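Succinate-semialdehyde dehydrogenase (Synechococcus sp., PDB 4ITB) probably oxidises succinate semialdehyde to succinate, passing the hydride to NADP+. Local coordinates at residues G124-V129 with V201-L206; M130-P135 with K156-V161. One frame throughout, in Å; residues are numbered along the deposited sequence.

Interaction 1. Residues G124-V129 with V201-L206; sequences GILLAV and VKAATL. With NDP (NADPH dihydro-nicotinamide-adenine-dinucleotide phosphate), chain C.
Leu-127 with Ala-204 and Val-129 with Leu-206 share one face of the parallel pair, while Leu-126 with Ala-203 and Ala-128 with Thr-205 share the other. Helices 192-197 and 210-222 cover the first face, and Phe-142 of helix 137-148 packs on Leu-126, Ala-128 and Thr-205 on the second. At the far edge of 124-129 the backbone bonds onward to strand 152-156. Between the two strands Lys-202 N donates to Ile-125 O (2.8 Å), and Leu-127 N then reaches Ala-203 O. Further along, Leu-127 O accepts from Thr-205 N, whose own carbonyl O takes the N-H of Val-129 at 2.9 Å, nearly straight at 174°. The strands run in the same direction, 19° apart, as the central pair of the Rossmann-like cofactor domain of aldehyde dehydrogenases, where strand 115-129 lies between 152-156 and 201-207. The parallel pairing also brings Ala-204 CA within 3.2 Å of Leu-127 O, a CA-H...O contact; alanine suits this place because its CB lies between Leu-127 and Leu-216 of helix 210-222. Thr-205 has OG1 anti to its backbone N (chi1 -175°), where it bonds to Leu-228 O; the same torsion sets CG2 against Ala-128 CB at 3.7 Å, so the residue serves both a polar and an apolar neighbour. Gly-124 has backbone angles that would jam a CB against the preceding carbonyl O. At the cofactor end Val-129 CG1 packs tightly against Leu-206 CD1, 3.5 Å away. The same methyl lies 3.3 Å from O4B of the adenosine ribose, a branched apolar residue here bridging sheet and cofactor. With an alanine in place of Leu-206, Val-129 CG1 would probably lose the CD1 methyl packed against it, opening a gap between Val-129 and helix 210-222. Ala-203 N is buried without a partner.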
# COMPACT_ATOMS: atom_id res chain seq x y z
N GLY A 124 6.18 11.49 7.71
CA GLY A 124 6.12 12.94 7.60
C GLY A 124 4.68 13.40 7.50
O GLY A 124 3.83 12.92 8.25
N ILE A 125 4.40 14.33 6.59
CA ILE A 125 3.05 14.85 6.42
C ILE A 125 2.17 13.85 5.69
O ILE A 125 2.49 13.41 4.57
CB ILE A 125 3.03 16.16 5.63
CG1 ILE A 125 3.93 17.22 6.26
CG2 ILE A 125 1.60 16.68 5.51
CD1 ILE A 125 4.10 18.47 5.41
N LEU A 126 1.06 13.49 6.32
CA LEU A 126 0.02 12.67 5.72
C LEU A 126 -1.20 13.52 5.38
O LEU A 126 -1.67 14.31 6.21
CB LEU A 126 -0.41 11.57 6.68
CG LEU A 126 0.73 10.81 7.35
CD1 LEU A 126 0.15 9.76 8.27
CD2 LEU A 126 1.65 10.16 6.32
N LEU A 127 -1.71 13.35 4.17
CA LEU A 127 -2.98 13.93 3.77
C LEU A 127 -4.10 12.94 4.02
O LEU A 127 -4.01 11.78 3.60
CB LEU A 127 -2.96 14.31 2.29
CG LEU A 127 -4.32 14.58 1.62
CD1 LEU A 127 -5.01 15.82 2.18
CD2 LEU A 127 -4.12 14.73 0.13
N ALA A 128 -5.17 13.39 4.68
CA ALA A 128 -6.39 12.61 4.81
C ALA A 128 -7.56 13.34 4.17
O ALA A 128 -7.84 14.50 4.51
CB ALA A 128 -6.70 12.33 6.28
N VAL A 129 -8.23 12.67 3.23
CA VAL A 129 -9.44 13.19 2.61
C VAL A 129 -10.61 12.38 3.16
O VAL A 129 -10.68 11.16 2.97
CB VAL A 129 -9.39 13.07 1.08
CG1 VAL A 129 -10.75 13.46 0.48
CG2 VAL A 129 -8.27 13.94 0.52
N VAL A 201 4.46 16.44 1.27
CA VAL A 201 3.39 15.50 1.60
C VAL A 201 3.83 14.11 1.16
O VAL A 201 4.22 13.91 0.01
CB VAL A 201 2.07 15.93 0.93
CG1 VAL A 201 1.00 14.87 1.10
CG2 VAL A 201 1.61 17.27 1.49
N LYS A 202 3.84 13.15 2.09
CA LYS A 202 4.49 11.86 1.82
C LYS A 202 3.55 10.69 1.55
O LYS A 202 3.97 9.65 1.02
CB LYS A 202 5.43 11.50 2.98
CG LYS A 202 6.50 12.55 3.28
CD LYS A 202 7.34 12.91 2.06
CE LYS A 202 8.48 13.83 2.48
NZ LYS A 202 9.25 14.42 1.35
N ALA A 203 2.28 10.84 1.90
CA ALA A 203 1.32 9.75 1.77
C ALA A 203 -0.08 10.31 1.87
O ALA A 203 -0.26 11.43 2.34
CB ALA A 203 1.54 8.74 2.87
N ALA A 204 -1.06 9.53 1.45
CA ALA A 204 -2.44 10.01 1.51
C ALA A 204 -3.45 8.90 1.73
O ALA A 204 -3.25 7.77 1.28
CB ALA A 204 -2.78 10.80 0.27
N THR A 205 -4.53 9.22 2.43
CA THR A 205 -5.62 8.29 2.64
C THR A 205 -6.92 8.97 2.26
O THR A 205 -7.08 10.18 2.45
CB THR A 205 -5.65 7.76 4.08
OG1 THR A 205 -6.67 6.76 4.21
CG2 THR A 205 -5.91 8.88 5.08
N LEU A 206 -7.85 8.20 1.70
CA LEU A 206 -9.18 8.71 1.40
C LEU A 206 -10.24 7.69 1.75
O LEU A 206 -10.11 6.51 1.44
CB LEU A 206 -9.29 9.09 -0.09
CG LEU A 206 -10.61 9.74 -0.52
CD1 LEU A 206 -10.39 10.74 -1.66
CD2 LEU A 206 -11.65 8.69 -0.96
PA NDP C . -17.26 12.02 -2.18
O1A NDP C . -16.40 10.83 -2.50
O2A NDP C . -17.45 13.08 -3.23
O5B NDP C . -16.61 12.78 -0.91
C5B NDP C . -15.65 12.20 -0.03
C4B NDP C . -14.48 13.17 0.20
O4B NDP C . -13.70 13.22 -1.00
C3B NDP C . -14.91 14.61 0.48
O3B NDP C . -13.92 15.22 1.32
C2B NDP C . -14.84 15.22 -0.91
O2B NDP C . -14.68 16.63 -0.88
C1B NDP C . -13.58 14.58 -1.41
N9A NDP C . -13.44 14.52 -2.87
C8A NDP C . -14.40 14.33 -3.80
N7A NDP C . -13.85 14.29 -5.04
C5A NDP C . -12.52 14.42 -4.89
C6A NDP C . -11.35 14.47 -5.77
N6A NDP C . -11.50 14.34 -7.11
N1A NDP C . -10.15 14.63 -5.19
C2A NDP C . -9.98 14.75 -3.87
N3A NDP C . -11.00 14.74 -3.01
C4A NDP C . -12.26 14.57 -3.46
O3 NDP C . -18.72 11.53 -1.69
PN NDP C . -20.18 12.18 -1.97
O1N NDP C . -20.31 12.74 -3.37
O2N NDP C . -20.55 13.03 -0.79
O5D NDP C . -21.04 10.82 -1.88
C5D NDP C . -21.29 10.09 -3.09
C4D NDP C . -21.30 8.60 -2.81
O4D NDP C . -20.00 8.14 -2.42
C3D NDP C . -22.20 8.20 -1.66
O3D NDP C . -23.56 8.04 -2.07
C2D NDP C . -21.60 6.88 -1.25
O2D NDP C . -22.03 5.88 -2.18
C1D NDP C . -20.11 7.12 -1.41
N1N NDP C . -19.50 7.53 -0.12
C2N NDP C . -18.84 6.61 0.59
C3N NDP C . -18.50 6.83 1.93
C7N NDP C . -17.74 5.79 2.71
O7N NDP C . -17.85 5.76 3.93
N7N NDP C . -16.96 4.93 2.07
C4N NDP C . -18.89 8.11 2.63
C5N NDP C . -19.34 9.11 1.67
C6N NDP C . -19.62 8.79 0.35
P2B NDP C . -15.92 17.62 -1.13
O1X NDP C . -15.26 18.96 -1.07
O2X NDP C . -16.42 17.28 -2.53
O3X NDP C . -16.95 17.37 -0.08

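Interaction 2. Residues M130-P135 with K156-V161; sequences MPWNFP and KHASNV. With NDP (NADPH dihydro-nicotinamide-adenine-dinucleotide phosphate), chain C; SSN (4-oxobutanoic acid), chain D; EDO (1,2-ethanediol), chain Q.
Lys-156 accepts a backbone bond from Met-130 N through its carbonyl O, joining two loops that leave the C-terminal ends of neighbouring parallel strands, the usual place for the cofactor in a Rossmann-like fold. Its long side chain bends at chi2 (-97°) and brings NZ to O1X of the NADPH 2'-phosphate, 2.8 Å away; NZ also bonds to the carbonyl O of His-157 and of Ile-187, so the ammonium is well anchored. His-157 comes next, its ring held at both nitrogens. NE2 donates to Pro-135 O at 2.8 Å, straight (177°), in the ring plane and on a lone pair of the carbonyl, while ND1 accepts from Ala-158 N; this is consistent with a neutral imidazole protonated at NE2. Pro-131 O lies at the ring edge, 3.1 Å from CE1. Ala-158 puts a small CB against Trp-132 N, and its size suits a place between Trp-132 N and phosphate oxygen O3X. Ser-159 turns away from 130-135 to the phosphate, OG bonding O1X at 2.7 Å and N bonding O3X. Asn-160 sets its amide obliquely by the indole of Trp-132, the planes 75° apart and Asn-160 ND2 3.4 Å from Trp-132 CG. That indole in turn donates from NE1 to the pyrophosphate oxygen O2N (2.8 Å), and the next residue, Asn-133, offers ND2 to O4 of 4-oxobutanoic acid, consistent with the oxyanion-hole asparagine of related dehydrogenases. Val-161, at the N-cap of helix 162-175, closes the type I turn begun at Ala-158. Its branched side chain serves two neighbours: CG1 packs on Trp-132 CB, and CG2 sits 3.5 Å above the centre of the His-157 ring.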
# COMPACT_ATOMS: atom_id res chain seq x y z
N MET A 130 -11.52 13.05 3.85
CA MET A 130 -12.54 12.37 4.65
C MET A 130 -13.97 12.74 4.24
O MET A 130 -14.21 13.79 3.66
CB MET A 130 -12.30 12.65 6.14
CG MET A 130 -11.00 12.01 6.64
SD MET A 130 -11.05 10.18 6.77
CE MET A 130 -9.67 9.72 5.75
N PRO A 131 -14.93 11.84 4.53
CA PRO A 131 -16.32 12.05 4.13
C PRO A 131 -17.21 12.54 5.27
O PRO A 131 -16.85 12.47 6.45
CB PRO A 131 -16.74 10.64 3.73
CG PRO A 131 -16.06 9.80 4.76
CD PRO A 131 -14.70 10.46 5.00
N TRP A 132 -18.40 13.01 4.92
CA TRP A 132 -19.32 13.61 5.88
C TRP A 132 -20.08 12.60 6.74
O TRP A 132 -20.73 13.00 7.70
CB TRP A 132 -20.33 14.52 5.16
CG TRP A 132 -20.95 13.82 3.97
CD1 TRP A 132 -20.59 13.97 2.67
CD2 TRP A 132 -22.00 12.84 3.99
NE1 TRP A 132 -21.34 13.15 1.87
CE2 TRP A 132 -22.20 12.44 2.65
CE3 TRP A 132 -22.78 12.26 4.99
CZ2 TRP A 132 -23.17 11.49 2.30
CZ3 TRP A 132 -23.72 11.30 4.64
CH2 TRP A 132 -23.91 10.94 3.30
N ASN A 133 -20.03 11.31 6.41
CA ASN A 133 -20.97 10.37 7.05
C ASN A 133 -20.62 9.99 8.49
O ASN A 133 -21.51 9.73 9.29
CB ASN A 133 -21.25 9.14 6.17
CG ASN A 133 -20.05 8.26 5.98
OD1 ASN A 133 -18.90 8.72 6.00
ND2 ASN A 133 -20.30 6.97 5.78
N PHE A 134 -19.33 9.99 8.80
CA PHE A 134 -18.88 9.82 10.18
C PHE A 134 -17.82 10.90 10.37
O PHE A 134 -16.61 10.63 10.35
CB PHE A 134 -18.32 8.42 10.43
CG PHE A 134 -19.37 7.33 10.36
CD1 PHE A 134 -19.57 6.62 9.19
CD2 PHE A 134 -20.16 7.05 11.46
CE1 PHE A 134 -20.54 5.63 9.12
CE2 PHE A 134 -21.13 6.06 11.40
CZ PHE A 134 -21.32 5.35 10.22
N PRO A 135 -18.28 12.15 10.54
CA PRO A 135 -17.35 13.28 10.43
C PRO A 135 -16.35 13.40 11.57
O PRO A 135 -15.36 14.12 11.41
CB PRO A 135 -18.29 14.49 10.38
CG PRO A 135 -19.52 14.04 11.12
CD PRO A 135 -19.65 12.56 10.85
N LYS A 156 -8.40 17.26 4.68
CA LYS A 156 -9.39 17.86 3.80
C LYS A 156 -10.68 17.11 4.07
O LYS A 156 -10.85 15.96 3.64
CB LYS A 156 -8.96 17.76 2.33
CG LYS A 156 -9.96 18.40 1.35
CD LYS A 156 -10.92 17.39 0.71
CE LYS A 156 -11.91 18.07 -0.24
NZ LYS A 156 -12.94 18.87 0.46
N HIS A 157 -11.57 17.73 4.83
CA HIS A 157 -12.85 17.14 5.15
C HIS A 157 -13.86 17.46 4.07
O HIS A 157 -13.60 18.29 3.19
CB HIS A 157 -13.35 17.62 6.52
CG HIS A 157 -14.02 16.57 7.33
ND1 HIS A 157 -14.71 15.51 6.76
CD2 HIS A 157 -14.10 16.38 8.67
CE1 HIS A 157 -15.19 14.74 7.71
NE2 HIS A 157 -14.83 15.24 8.89
N ALA A 158 -15.01 16.81 4.13
CA ALA A 158 -16.08 17.08 3.19
C ALA A 158 -16.54 18.53 3.34
O ALA A 158 -16.53 19.10 4.44
CB ALA A 158 -17.22 16.13 3.43
N SER A 159 -16.98 19.12 2.23
CA SER A 159 -17.32 20.54 2.19
C SER A 159 -18.56 20.89 3.00
O SER A 159 -18.79 22.06 3.31
CB SER A 159 -17.47 21.02 0.75
OG SER A 159 -16.21 21.20 0.15
N ASN A 160 -19.36 19.88 3.35
CA ASN A 160 -20.58 20.08 4.11
C ASN A 160 -20.43 19.86 5.61
O ASN A 160 -21.39 20.00 6.36
CB ASN A 160 -21.72 19.21 3.56
CG ASN A 160 -21.37 17.73 3.53
OD1 ASN A 160 -20.24 17.36 3.22
ND2 ASN A 160 -22.34 16.88 3.85
N VAL A 161 -19.22 19.54 6.08
CA VAL A 161 -18.99 19.44 7.52
C VAL A 161 -17.84 20.32 8.03
O VAL A 161 -16.99 19.86 8.80
CB VAL A 161 -18.85 17.95 7.99
CG1 VAL A 161 -20.17 17.20 7.79
CG2 VAL A 161 -17.72 17.25 7.25
PA NDP C . -17.26 12.02 -2.18
O1A NDP C . -16.40 10.83 -2.50
O2A NDP C . -17.45 13.08 -3.23
O5B NDP C . -16.61 12.78 -0.91
C5B NDP C . -15.65 12.20 -0.03
C4B NDP C . -14.48 13.17 0.20
O4B NDP C . -13.70 13.22 -1.00
C3B NDP C . -14.91 14.61 0.48
O3B NDP C . -13.92 15.22 1.32
C2B NDP C . -14.84 15.22 -0.91
O2B NDP C . -14.68 16.63 -0.88
C1B NDP C . -13.58 14.58 -1.41
N9A NDP C . -13.44 14.52 -2.87
C8A NDP C . -14.40 14.33 -3.80
N7A NDP C . -13.85 14.29 -5.04
C5A NDP C . -12.52 14.42 -4.89
C6A NDP C . -11.35 14.47 -5.77
N6A NDP C . -11.50 14.34 -7.11
N1A NDP C . -10.15 14.63 -5.19
C2A NDP C . -9.98 14.75 -3.87
N3A NDP C . -11.00 14.74 -3.01
C4A NDP C . -12.26 14.57 -3.46
O3 NDP C . -18.72 11.53 -1.69
PN NDP C . -20.18 12.18 -1.97
O1N NDP C . -20.31 12.74 -3.37
O2N NDP C . -20.55 13.03 -0.79
O5D NDP C . -21.04 10.82 -1.88
C5D NDP C . -21.29 10.09 -3.09
C4D NDP C . -21.30 8.60 -2.81
O4D NDP C . -20.00 8.14 -2.42
C3D NDP C . -22.20 8.20 -1.66
O3D NDP C . -23.56 8.04 -2.07
C2D NDP C . -21.60 6.88 -1.25
O2D NDP C . -22.03 5.88 -2.18
C1D NDP C . -20.11 7.12 -1.41
N1N NDP C . -19.50 7.53 -0.12
C2N NDP C . -18.84 6.61 0.59
C3N NDP C . -18.50 6.83 1.93
C7N NDP C . -17.74 5.79 2.71
O7N NDP C . -17.85 5.76 3.93
N7N NDP C . -16.96 4.93 2.07
C4N NDP C . -18.89 8.11 2.63
C5N NDP C . -19.34 9.11 1.67
C6N NDP C . -19.62 8.79 0.35
P2B NDP C . -15.92 17.62 -1.13
O1X NDP C . -15.26 18.96 -1.07
O2X NDP C . -16.42 17.28 -2.53
O3X NDP C . -16.95 17.37 -0.08
C1 SSN D . -17.68 2.56 10.10
O1 SSN D . -16.47 2.49 10.44
C2 SSN D . -18.10 2.86 8.70
O2 SSN D . -18.58 2.39 10.96
C3 SSN D . -17.10 3.34 7.70
C4 SSN D . -17.56 3.55 6.29
O4 SSN D . -18.70 4.31 6.08
C1 EDO Q . -14.00 21.39 3.13
O1 EDO Q . -12.63 21.04 3.31
C2 EDO Q . -14.61 21.90 4.43
O2 EDO Q . -14.57 20.91 5.48

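From the N terminus, strand 115-129 supplies the first partner of interaction 1 and leads directly into the loop 130-135, the first partner of interaction 2. Helix 137-148 and strand 152-156 follow, and 156-161 closes the shorter loop of interaction 2. The chain then passes through helix 162-175, strand 182-185 and helix 192-197 before 201-206 returns to close the longer loop of interaction 1, inside which interaction 2 is nested. The two touch where Ala-128 O meets Lys-156 N, a probable hydrogen bond, and where Met-130 CE packs on Thr-205 CG2. Together they tie the sheet core to the loops holding NADPH, which both contacts touch.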